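Carboxynorspermidine decarboxylase (Campylobacter jejuni subsp. jejuni 81116, PDB 3N29) probably catalyses the pyridoxal-phosphate-dependent decarboxylation of carboxynorspermidine to norspermidine, the polyamine found bound beside the cofactor in this structure. Local coordinates at residues 68-73 / 266-271; 119-124 / 134-139; 276-281 / 374-379; 320-325 / 357-362. All blocks are in the same frame, centred on the assembly; numbering follows the deposited sequence.

Contact 1. Residues 68-73 / 266-271; sequences SGAKVL and VYLEPG. With PLP (pyridoxal-5'-phosphate), chain C.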
# COMPACT_ATOMS: atom_id res chain seq x y z
N SER A 68 -7.72 35.91 8.22
CA SER A 68 -7.74 35.45 9.63
C SER A 68 -6.43 35.75 10.38
O SER A 68 -6.38 35.67 11.60
CB SER A 68 -7.97 33.89 9.65
OG SER A 68 -6.78 33.28 9.18
N GLY A 69 -5.35 36.03 9.65
CA GLY A 69 -4.00 36.11 10.21
C GLY A 69 -3.35 34.73 10.43
O GLY A 69 -2.16 34.66 10.74
N ALA A 70 -4.10 33.62 10.26
CA ALA A 70 -3.51 32.27 10.47
C ALA A 70 -2.50 32.02 9.40
O ALA A 70 -2.69 32.52 8.26
CB ALA A 70 -4.56 31.19 10.35
N LYS A 71 -1.47 31.22 9.70
CA LYS A 71 -0.46 30.84 8.71
C LYS A 71 -0.80 29.40 8.21
O LYS A 71 -0.98 28.51 9.02
CB LYS A 71 0.90 30.88 9.35
CG LYS A 71 1.44 32.30 9.59
CD LYS A 71 2.69 32.31 10.41
CE LYS A 71 3.94 32.04 9.64
NZ LYS A 71 5.23 31.78 10.41
N VAL A 72 -0.92 29.21 6.90
CA VAL A 72 -1.38 27.92 6.37
C VAL A 72 -0.20 27.12 5.87
O VAL A 72 0.70 27.63 5.13
CB VAL A 72 -2.51 28.11 5.34
CG1 VAL A 72 -3.12 26.78 4.82
CG2 VAL A 72 -3.55 28.93 5.88
N LEU A 73 -0.14 25.84 6.26
CA LEU A 73 0.91 24.93 5.86
C LEU A 73 0.35 23.75 5.05
O LEU A 73 -0.80 23.38 5.25
CB LEU A 73 1.65 24.34 7.08
CG LEU A 73 2.16 25.34 8.15
CD1 LEU A 73 2.56 24.66 9.46
CD2 LEU A 73 3.37 26.09 7.65
N VAL A 266 -1.90 31.49 14.98
CA VAL A 266 -2.56 30.23 14.70
C VAL A 266 -1.97 29.68 13.42
O VAL A 266 -1.69 30.44 12.48
CB VAL A 266 -4.09 30.43 14.46
CG1 VAL A 266 -4.70 29.15 13.97
CG2 VAL A 266 -4.82 30.86 15.78
N TYR A 267 -1.78 28.38 13.37
CA TYR A 267 -1.34 27.63 12.19
C TYR A 267 -2.40 26.64 11.79
O TYR A 267 -3.09 26.04 12.66
CB TYR A 267 -0.04 26.88 12.48
CG TYR A 267 1.13 27.78 12.60
CD1 TYR A 267 1.94 28.03 11.51
CD2 TYR A 267 1.42 28.42 13.81
CE1 TYR A 267 3.02 28.85 11.59
CE2 TYR A 267 2.50 29.30 13.89
CZ TYR A 267 3.28 29.50 12.77
OH TYR A 267 4.36 30.33 12.80
N LEU A 268 -2.60 26.47 10.48
CA LEU A 268 -3.48 25.40 9.97
C LEU A 268 -2.65 24.52 9.05
O LEU A 268 -1.74 25.02 8.39
CB LEU A 268 -4.67 25.95 9.20
CG LEU A 268 -5.68 26.92 9.82
CD1 LEU A 268 -6.58 27.47 8.77
CD2 LEU A 268 -6.55 26.26 10.88
N GLU A 269 -2.96 23.22 8.97
CA GLU A 269 -2.09 22.37 8.22
C GLU A 269 -2.91 21.35 7.45
O GLU A 269 -2.78 20.11 7.66
CB GLU A 269 -0.94 21.82 9.07
CG GLU A 269 -1.35 21.25 10.34
CD GLU A 269 -0.20 20.62 11.20
OE1 GLU A 269 -0.52 19.57 11.76
OE2 GLU A 269 0.96 21.12 11.26
N PRO A 270 -3.68 21.85 6.48
CA PRO A 270 -4.38 20.99 5.58
C PRO A 270 -3.45 20.20 4.64
O PRO A 270 -2.41 20.70 4.19
CB PRO A 270 -5.17 21.96 4.77
CG PRO A 270 -4.36 23.14 4.69
CD PRO A 270 -3.86 23.26 6.08
N GLY A 271 -3.84 18.96 4.38
CA GLY A 271 -3.24 18.19 3.30
C GLY A 271 -4.25 17.96 2.14
O GLY A 271 -4.11 18.50 1.02
N1 PLP C . -1.54 17.40 10.60
C2 PLP C . -1.36 16.17 11.16
C2A PLP C . -0.63 16.04 12.47
C3 PLP C . -1.84 15.03 10.45
O3 PLP C . -1.66 13.75 10.99
C4 PLP C . -2.49 15.17 9.21
C4A PLP C . -2.95 13.93 8.45
C5 PLP C . -2.71 16.46 8.68
C6 PLP C . -2.21 17.56 9.42
C5A PLP C . -3.41 16.67 7.36
O4P PLP C . -4.67 16.06 7.34
P PLP C . -5.65 16.21 6.11
O1P PLP C . -4.88 15.78 4.88
O2P PLP C . -6.04 17.71 6.00
O3P PLP C . -6.86 15.45 6.40
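Leu73, Tyr267 and Lys71 bury the most surface where the first and last strands of the beta/alpha barrel meet. Lys71 and Tyr267 are paired in parallel register, and their side chains leave the sheet together and run side by side. The lysine lies along the CE1 side of the phenol, with CB 3.7 Å from Tyr267 CD1 and CD 3.7 Å from CE1; the bend at chi3 (82°) then brings NZ round to donate to Tyr267 OH at 2.9 Å. The same ammonium forms a salt bridge with Glu113, so phenol and carboxylate share it. Leu73 comes to the ring from farther along the strand, its CD1 4.0 Å from Tyr267 CD1, while its CB meets CB of Glu269.

Under these side chains the backbones are stitched by three bonds: Lys71 N to Val266 O, Leu268 N to Lys71 O, and Leu73 N to Leu268 O, the last 2.8 Å long. On the other face of the sheet Val72 CG1 rests 3.8 Å from Pro270 CD. Just beyond the pairing the chain reaches the cofactor: Glu269 OE1 lies 2.7 Å from PLP N1, with Thr96, Asn234 and His200 holding the carboxylate, and Gly271 N gives an almost straight bond (178°) to PLP O2P.

This seam closes the eight-stranded parallel barrel. Helix 248-262 packs over Val266 and Leu268 through Phe258 and Cys255, and strand 113-118 meets Leu73 and Tyr267 through His115 and Glu113.

Contact 2. Residues 119-124 / 134-139; sequences PAFKED and HHIVFN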
# COMPACT_ATOMS: atom_id res chain seq x y z
N PRO A 119 4.99 10.94 16.31
CA PRO A 119 4.73 10.20 17.58
C PRO A 119 5.95 9.57 18.20
O PRO A 119 5.88 9.17 19.33
CB PRO A 119 3.74 9.10 17.16
CG PRO A 119 3.36 9.41 15.75
CD PRO A 119 4.31 10.35 15.15
N ALA A 120 7.02 9.45 17.43
CA ALA A 120 8.17 8.60 17.71
C ALA A 120 9.47 9.14 17.20
O ALA A 120 10.00 8.48 16.34
CB ALA A 120 7.96 7.19 17.01
N PHE A 121 10.00 10.30 17.64
CA PHE A 121 11.33 10.77 17.16
C PHE A 121 12.44 9.83 17.62
O PHE A 121 12.40 9.33 18.74
CB PHE A 121 11.71 12.19 17.62
CG PHE A 121 10.88 13.30 17.00
CD1 PHE A 121 11.03 13.64 15.67
CD2 PHE A 121 9.98 13.99 17.76
CE1 PHE A 121 10.23 14.63 15.08
CE2 PHE A 121 9.19 14.96 17.21
CZ PHE A 121 9.33 15.30 15.83
N LYS A 122 13.47 9.65 16.79
CA LYS A 122 14.58 8.76 17.15
C LYS A 122 15.89 9.56 17.31
O LYS A 122 16.13 10.58 16.64
CB LYS A 122 14.73 7.66 16.11
CG LYS A 122 13.60 6.61 16.16
CD LYS A 122 13.65 5.63 14.96
CE LYS A 122 14.82 4.71 14.99
NZ LYS A 122 14.64 3.78 13.77
N GLU A 123 16.79 9.05 18.13
CA GLU A 123 18.08 9.72 18.33
C GLU A 123 18.91 9.94 17.08
O GLU A 123 19.64 10.94 17.02
CB GLU A 123 18.93 8.96 19.35
CG GLU A 123 18.33 9.03 20.69
CD GLU A 123 19.19 8.42 21.74
OE1 GLU A 123 20.44 8.64 21.68
OE2 GLU A 123 18.61 7.73 22.63
N ASP A 124 18.86 9.00 16.13
CA ASP A 124 19.75 9.05 14.95
C ASP A 124 19.28 10.13 13.97
O ASP A 124 19.99 10.52 13.02
CB ASP A 124 19.97 7.66 14.31
CG ASP A 124 18.67 6.96 13.85
OD1 ASP A 124 17.57 7.54 13.94
OD2 ASP A 124 18.73 5.79 13.33
N HIS A 134 11.58 24.66 11.68
CA HIS A 134 11.28 25.86 12.46
C HIS A 134 10.57 25.54 13.77
O HIS A 134 10.94 26.06 14.85
CB HIS A 134 10.51 26.87 11.62
CG HIS A 134 11.29 27.30 10.43
ND1 HIS A 134 11.34 26.54 9.28
CD2 HIS A 134 12.15 28.34 10.25
CE1 HIS A 134 12.18 27.11 8.43
NE2 HIS A 134 12.68 28.21 8.99
N HIS A 135 9.55 24.69 13.69
CA HIS A 135 8.84 24.17 14.83
C HIS A 135 9.05 22.64 14.94
O HIS A 135 9.06 21.95 13.92
CB HIS A 135 7.36 24.36 14.63
CG HIS A 135 6.90 25.77 14.74
ND1 HIS A 135 5.56 26.10 14.88
CD2 HIS A 135 7.58 26.95 14.70
CE1 HIS A 135 5.45 27.42 14.99
NE2 HIS A 135 6.66 27.96 14.88
N ILE A 136 9.19 22.15 16.18
CA ILE A 136 9.13 20.74 16.48
C ILE A 136 8.04 20.49 17.52
O ILE A 136 8.00 21.12 18.58
CB ILE A 136 10.48 20.20 16.91
CG1 ILE A 136 11.49 20.24 15.73
CG2 ILE A 136 10.38 18.66 17.33
CD1 ILE A 136 13.00 19.97 16.21
N VAL A 137 7.17 19.52 17.25
CA VAL A 137 6.06 19.26 18.16
C VAL A 137 6.24 17.87 18.64
O VAL A 137 6.38 16.92 17.81
CB VAL A 137 4.70 19.39 17.51
CG1 VAL A 137 3.57 18.84 18.43
CG2 VAL A 137 4.45 20.83 17.12
N PHE A 138 6.29 17.74 19.96
CA PHE A 138 6.41 16.40 20.56
C PHE A 138 5.06 15.76 20.91
O PHE A 138 4.07 16.43 21.21
CB PHE A 138 7.29 16.46 21.80
CG PHE A 138 8.72 16.95 21.54
CD1 PHE A 138 9.64 16.13 20.90
CD2 PHE A 138 9.10 18.29 21.89
CE1 PHE A 138 10.93 16.59 20.66
CE2 PHE A 138 10.35 18.74 21.63
CZ PHE A 138 11.29 17.87 21.03
N ASN A 139 5.06 14.44 20.88
CA ASN A 139 3.88 13.64 21.18
C ASN A 139 3.68 13.28 22.68
O ASN A 139 2.61 12.92 23.08
CB ASN A 139 3.90 12.33 20.36
CG ASN A 139 2.62 11.58 20.47
OD1 ASN A 139 2.57 10.48 21.08
ND2 ASN A 139 1.54 12.18 19.96
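Phe121 reaches from the loop after strand 113-118 to strand 135-138, inside a beta-alpha-beta unit of the barrel whose helix, 123-132, begins just beyond it. Its ring enters with CE2 and CZ leading. With CG beside the backbone N (chi1 -69°), the ring extends from a CB that already faces the strand, and it meets three consecutive residues there.

Phe138 lies across it at about a right angle. The two ring planes are 79° apart and their centroids 5.8 Å apart, a steep oblique meeting in which Phe121 CD2 comes 3.8 Å from Phe138 CD1. Ile136 contributes its CG2 branch, which sits 3.8 Å from Phe121 CZ and at the same time lies over one face of Phe138, toward the rim, so this methyl packs against both aromatics. At the other end of the contact, Pro119 meets Asn139 close to the backbone, CA to CB 3.6 Å.

The contact is buried and apolar in character. Helix 141-147 also packs on the aromatic pair: its Phe147 touches both rings, and Gln143 also touches Phe121. The loop itself faces the dimer interface, where Lys122 forms a salt bridge with Asp299 of the second subunit and Asp124 another with Arg390 of the same neighbour. Phe121 thus packs the start of the crossover helix on the strand that follows it, while its charged neighbours bind the partner chain.

Between Ile136 and Phe138, the carbonyl oxygen of Val137 lies at the edge of the Phe121 ring, near its plane: buried without a hydrogen-bond partner in the model, it is 3.5 Å from Phe121 CE2.

Contact 3. Residues 276-281 / 374-379; sequences WQTGNL and DQIHYT. With NSD (N-(3-aminopropyl)propane-1,3-diamine), chain D; PLP (pyridoxal-5'-phosphate), chain C.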
# COMPACT_ATOMS: atom_id res chain seq x y z
N TRP A 276 -7.44 18.55 -3.20
CA TRP A 276 -8.81 18.18 -3.43
C TRP A 276 -9.26 18.55 -4.83
O TRP A 276 -9.29 19.70 -5.18
CB TRP A 276 -9.72 18.84 -2.37
CG TRP A 276 -11.16 18.59 -2.56
CD1 TRP A 276 -12.06 19.43 -3.10
CD2 TRP A 276 -11.87 17.41 -2.25
NE1 TRP A 276 -13.27 18.86 -3.16
CE2 TRP A 276 -13.19 17.61 -2.63
CE3 TRP A 276 -11.51 16.19 -1.70
CZ2 TRP A 276 -14.14 16.64 -2.47
CZ3 TRP A 276 -12.46 15.24 -1.54
CH2 TRP A 276 -13.76 15.47 -1.92
N GLN A 277 -9.66 17.54 -5.57
CA GLN A 277 -10.14 17.69 -6.92
C GLN A 277 -9.15 18.46 -7.82
O GLN A 277 -9.54 19.25 -8.61
CB GLN A 277 -11.54 18.29 -6.95
CG GLN A 277 -12.51 17.44 -6.23
CD GLN A 277 -13.94 17.87 -6.31
OE1 GLN A 277 -14.25 18.97 -6.66
NE2 GLN A 277 -14.81 16.97 -5.95
N THR A 278 -7.87 18.22 -7.64
CA THR A 278 -6.87 18.79 -8.51
C THR A 278 -6.44 17.91 -9.68
O THR A 278 -5.74 18.34 -10.51
CB THR A 278 -5.61 19.21 -7.73
OG1 THR A 278 -4.99 18.08 -7.14
CG2 THR A 278 -5.95 20.18 -6.68
N GLY A 279 -6.81 16.65 -9.70
CA GLY A 279 -6.34 15.77 -10.74
C GLY A 279 -6.91 14.38 -10.79
O GLY A 279 -7.56 13.98 -9.88
N ASN A 280 -6.59 13.65 -11.83
CA ASN A 280 -7.13 12.33 -12.07
C ASN A 280 -6.11 11.28 -12.39
O ASN A 280 -5.05 11.59 -12.73
CB ASN A 280 -8.17 12.41 -13.19
CG ASN A 280 -9.13 13.54 -12.99
OD1 ASN A 280 -9.61 13.75 -11.93
ND2 ASN A 280 -9.41 14.26 -14.03
N LEU A 281 -6.48 10.01 -12.23
CA LEU A 281 -5.69 8.98 -12.69
C LEU A 281 -6.26 8.42 -13.99
O LEU A 281 -7.44 7.98 -14.02
CB LEU A 281 -5.60 7.90 -11.61
CG LEU A 281 -5.03 6.53 -11.95
CD1 LEU A 281 -3.60 6.63 -12.38
CD2 LEU A 281 -5.23 5.50 -10.77
N ASP A 374 -10.28 12.67 -9.10
CA ASP A 374 -9.82 13.10 -7.77
C ASP A 374 -8.89 12.12 -7.15
O ASP A 374 -9.16 11.54 -6.07
CB ASP A 374 -11.00 13.38 -6.84
CG ASP A 374 -10.57 14.06 -5.55
OD1 ASP A 374 -9.50 14.75 -5.57
OD2 ASP A 374 -11.35 13.94 -4.54
N GLN A 375 -7.78 11.90 -7.83
CA GLN A 375 -6.82 10.91 -7.45
C GLN A 375 -5.39 11.42 -7.20
O GLN A 375 -4.43 10.66 -7.38
CB GLN A 375 -6.82 9.77 -8.46
CG GLN A 375 -8.16 8.98 -8.55
CD GLN A 375 -8.51 8.28 -7.32
OE1 GLN A 375 -9.70 8.14 -6.97
NE2 GLN A 375 -7.53 7.93 -6.57
N ILE A 376 -5.24 12.65 -6.77
CA ILE A 376 -3.92 13.16 -6.48
C ILE A 376 -3.59 13.12 -4.99
O ILE A 376 -2.42 13.02 -4.66
CB ILE A 376 -3.64 14.62 -7.06
CG1 ILE A 376 -4.06 14.67 -8.52
CG2 ILE A 376 -2.16 14.94 -6.89
CD1 ILE A 376 -3.24 13.78 -9.51
N HIS A 377 -4.59 13.18 -4.10
CA HIS A 377 -4.31 13.21 -2.62
C HIS A 377 -4.51 11.81 -2.06
O HIS A 377 -5.37 11.09 -2.56
CB HIS A 377 -5.22 14.24 -1.95
CG HIS A 377 -6.69 13.91 -2.00
ND1 HIS A 377 -7.53 14.34 -3.00
CD2 HIS A 377 -7.47 13.22 -1.13
CE1 HIS A 377 -8.77 13.93 -2.75
NE2 HIS A 377 -8.74 13.20 -1.64
N TYR A 378 -3.62 11.37 -1.16
CA TYR A 378 -3.70 10.03 -0.49
C TYR A 378 -3.72 8.92 -1.53
O TYR A 378 -4.44 7.91 -1.39
CB TYR A 378 -4.92 9.96 0.48
CG TYR A 378 -4.71 10.88 1.67
CD1 TYR A 378 -3.93 10.47 2.76
CD2 TYR A 378 -5.24 12.15 1.71
CE1 TYR A 378 -3.73 11.22 3.82
CE2 TYR A 378 -5.00 13.00 2.78
CZ TYR A 378 -4.23 12.52 3.84
OH TYR A 378 -4.02 13.30 4.91
N THR A 379 -2.95 9.12 -2.61
CA THR A 379 -2.84 8.11 -3.64
C THR A 379 -1.35 7.83 -3.90
O THR A 379 -0.76 6.84 -3.43
CB THR A 379 -3.49 8.55 -5.00
OG1 THR A 379 -3.12 9.94 -5.29
CG2 THR A 379 -5.02 8.38 -4.90
C1 NSD D . -7.03 12.47 5.40
N1 NSD D . -8.09 13.35 5.02
C2 NSD D . -7.36 11.63 6.60
N2 NSD D . -5.55 10.10 6.88
C3 NSD D . -6.16 11.13 7.31
N3 NSD D . -5.04 7.67 3.27
C4 NSD D . -5.86 9.41 5.87
C5 NSD D . -4.95 8.26 5.57
C6 NSD D . -5.55 7.32 4.55
N1 PLP C . -1.54 17.40 10.60
C2 PLP C . -1.36 16.17 11.16
C2A PLP C . -0.63 16.04 12.47
C3 PLP C . -1.84 15.03 10.45
O3 PLP C . -1.66 13.75 10.99
C4 PLP C . -2.49 15.17 9.21
C4A PLP C . -2.95 13.93 8.45
C5 PLP C . -2.71 16.46 8.68
C6 PLP C . -2.21 17.56 9.42
C5A PLP C . -3.41 16.67 7.36
O4P PLP C . -4.67 16.06 7.34
P PLP C . -5.65 16.21 6.11
O1P PLP C . -4.88 15.78 4.88
O2P PLP C . -6.04 17.71 6.00
O3P PLP C . -6.86 15.45 6.40
O HOH W 1 -14.13 14.21 -5.13
O HOH W 2 -7.04 15.03 -6.50
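Asp374 meets Trp276 and Gln277 in the sheet domain that accompanies the beta/alpha barrel in this decarboxylase family, where the link from helix 272-275 leads into strand 279-290; the loop 374-379 runs from there to the active site. Hydrogen bonds fix the start of the loop. Gln277 N donates to Asp374 OD1 at 2.8 Å, coming from above the carboxylate plane. Asp374 N donates to Asn280 OD1 in the plane of that amide carbonyl, and Gln375 N binds Gly279 O at 2.9 Å. Two waters extend the grip on the carboxylate: one links OD2 to Gln277 NE2, the other accepts from Ile376 N and donates to OD1.

Packing fills in between. Asp374 OD2 lies over one face of the indole, toward its rim, with the carboxylate and ring planes 81° apart; Gln277 CG covers the ring too. His377 runs alongside Trp276, its CE1 3.7 Å from CE3, the planes inclined by 36°. Ile376 CG1 presses on Gly279 CA at 3.4 Å. Leu281 CB meets Gln375 CB.

Ligand contacts belong to Tyr378, which lines the pockets of both cofactor and norspermidine. Phe386 of the second subunit packs on it, and NSD C1 lies 3.2 Å from Tyr378 CZ. Its hydroxyl donates to the cofactor phosphate, Tyr378 OH to PLP O1P, at 2.6 Å.

Contact 4. Residues 320-325 / 357-362; sequences NARILA and EYAFDK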
# COMPACT_ATOMS: atom_id res chain seq x y z
N ASN A 320 -17.55 10.83 -17.02
CA ASN A 320 -18.61 10.43 -17.94
C ASN A 320 -19.26 9.12 -17.60
O ASN A 320 -19.87 8.53 -18.44
CB ASN A 320 -18.12 10.35 -19.40
CG ASN A 320 -17.56 11.66 -19.90
OD1 ASN A 320 -18.11 12.71 -19.63
ND2 ASN A 320 -16.41 11.60 -20.59
N ALA A 321 -19.09 8.63 -16.38
CA ALA A 321 -19.76 7.40 -15.98
C ALA A 321 -20.50 7.60 -14.68
O ALA A 321 -20.20 8.56 -13.90
CB ALA A 321 -18.73 6.23 -15.87
N ARG A 322 -21.41 6.68 -14.37
CA ARG A 322 -22.08 6.69 -13.07
C ARG A 322 -21.78 5.38 -12.36
O ARG A 322 -21.81 4.34 -12.97
CB ARG A 322 -23.60 6.87 -13.18
CG ARG A 322 -24.05 8.09 -14.03
CD ARG A 322 -25.58 8.36 -14.12
NE ARG A 322 -26.26 7.10 -14.51
CZ ARG A 322 -26.72 6.18 -13.64
NH1 ARG A 322 -26.66 6.38 -12.32
NH2 ARG A 322 -27.26 5.09 -14.09
N ILE A 323 -21.58 5.45 -11.06
CA ILE A 323 -21.40 4.21 -10.24
C ILE A 323 -22.75 3.48 -10.14
O ILE A 323 -23.78 4.06 -9.68
CB ILE A 323 -20.85 4.53 -8.84
CG1 ILE A 323 -19.46 5.18 -8.90
CG2 ILE A 323 -20.93 3.26 -7.91
CD1 ILE A 323 -19.11 5.91 -7.60
N LEU A 324 -22.76 2.21 -10.54
CA LEU A 324 -23.93 1.32 -10.36
C LEU A 324 -23.77 0.44 -9.10
O LEU A 324 -24.75 0.21 -8.44
CB LEU A 324 -24.08 0.37 -11.52
CG LEU A 324 -24.36 1.08 -12.87
CD1 LEU A 324 -24.13 0.08 -14.03
CD2 LEU A 324 -25.75 1.70 -12.96
N ALA A 325 -22.55 -0.02 -8.79
CA ALA A 325 -22.32 -0.93 -7.68
C ALA A 325 -20.87 -0.87 -7.34
O ALA A 325 -20.02 -0.67 -8.23
CB ALA A 325 -22.72 -2.36 -8.01
N GLU A 357 -18.73 -1.30 -10.63
CA GLU A 357 -19.51 -1.45 -11.83
C GLU A 357 -20.05 -0.07 -12.20
O GLU A 357 -20.55 0.63 -11.32
CB GLU A 357 -20.72 -2.37 -11.57
CG GLU A 357 -21.40 -2.74 -12.81
CD GLU A 357 -22.71 -3.53 -12.57
OE1 GLU A 357 -23.53 -3.65 -13.55
OE2 GLU A 357 -22.94 -3.96 -11.42
N TYR A 358 -19.84 0.35 -13.45
CA TYR A 358 -20.16 1.70 -13.87
C TYR A 358 -20.96 1.69 -15.16
O TYR A 358 -20.83 0.75 -16.00
CB TYR A 358 -18.86 2.49 -14.12
CG TYR A 358 -17.89 2.65 -12.95
CD1 TYR A 358 -17.79 3.84 -12.27
CD2 TYR A 358 -17.06 1.59 -12.54
CE1 TYR A 358 -16.89 4.00 -11.23
CE2 TYR A 358 -16.13 1.75 -11.46
CZ TYR A 358 -16.06 2.96 -10.82
OH TYR A 358 -15.14 3.13 -9.80
N ALA A 359 -21.77 2.73 -15.33
CA ALA A 359 -22.63 2.92 -16.44
C ALA A 359 -22.01 4.01 -17.29
O ALA A 359 -21.68 5.09 -16.74
CB ALA A 359 -24.00 3.39 -15.99
N PHE A 360 -21.88 3.71 -18.59
CA PHE A 360 -21.41 4.65 -19.61
C PHE A 360 -22.50 4.91 -20.66
O PHE A 360 -23.41 4.07 -20.82
CB PHE A 360 -20.15 4.09 -20.30
CG PHE A 360 -18.96 3.91 -19.39
CD1 PHE A 360 -17.94 4.87 -19.36
CD2 PHE A 360 -18.81 2.77 -18.61
CE1 PHE A 360 -16.80 4.70 -18.57
CE2 PHE A 360 -17.70 2.63 -17.79
CZ PHE A 360 -16.70 3.58 -17.75
N ASP A 361 -22.39 6.05 -21.38
CA ASP A 361 -23.28 6.42 -22.51
C ASP A 361 -23.01 5.70 -23.82
O ASP A 361 -23.81 5.78 -24.75
CB ASP A 361 -23.05 7.89 -22.88
CG ASP A 361 -23.73 8.82 -21.95
OD1 ASP A 361 -24.32 8.35 -20.95
OD2 ASP A 361 -23.70 10.03 -22.23
N LYS A 362 -21.85 5.06 -23.93
CA LYS A 362 -21.52 4.31 -25.14
C LYS A 362 -20.64 3.12 -24.79
O LYS A 362 -20.09 3.08 -23.69
CB LYS A 362 -20.80 5.23 -26.13
CG LYS A 362 -19.73 6.06 -25.48
CD LYS A 362 -18.70 6.63 -26.52
CE LYS A 362 -17.33 6.85 -25.83
NZ LYS A 362 -16.24 7.18 -26.83
O HOH W 3 -20.24 7.79 -20.93
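Leu324 packs along strand 354-360 from a classic beta bulge in an antiparallel pair of the mixed sheet. Its CB lies 3.5 Å from Glu357 O, the carbonyl that receives the bulge. CG is 3.9 Å from both Ala359 N and Ala359 CB. Of the two methyls, CD1 makes the more numerous contacts, meeting Tyr358 C, Ala359 CB at 3.8 Å and the carboxylate end of Glu357; CD2 touches Ala359 CB as well. CG stands beside the backbone N (chi1 -63°), which lays the branches along the neighbouring strand.

At the bulge both Leu324 N and Ala325 N donate to Glu357 O, from the same face of its plane, at 2.8 and 3.3 Å. Glu357 N answers with a nearly straight bond (177°) to Ala325 O. Arg322 and Ala359 form a hydrogen-bonded pair, each N to the other's O at 2.9 Å. On the opposite face, Ala321 CB stands over the Phe360 ring in a CH-pi contact, 3.8 Å from its centroid, and Ile323 CG1 runs beside Tyr358.

Arg322 forms a salt bridge with Glu339 and a hydrogen bond to the Asp334 carbonyl; Glu357 forms a salt bridge with Lys293. Cohesion across these strands therefore comes mainly from backbone bonds and apolar packing, with a water bridging Asn320 O and Asp361 N, and Glu357 O, accepting from two N-H groups, lets the register slip by one residue without losing the pairing.

How the contacts relate
Leaving the N terminus, the chain enters the barrel at 68-73, and contact 1 is completed only after six more strands, when the eighth, at 266-271, returns to close the cylinder. Contact 2 lies wholly within that long excursion as a local beta-alpha-beta link, and the two touch where Tyr267 packs on His135. Contact 3 opens after contact 1 has closed: 276-281 carries the chain into the mixed sheet, and 374-379 comes back to it. Contact 4 falls inside this second excursion, pairing strands of the same sheet about 20 Å away, centre to centre. Contacts 1 and 3 both reach the cofactor, so barrel and sheet domain meet at PLP.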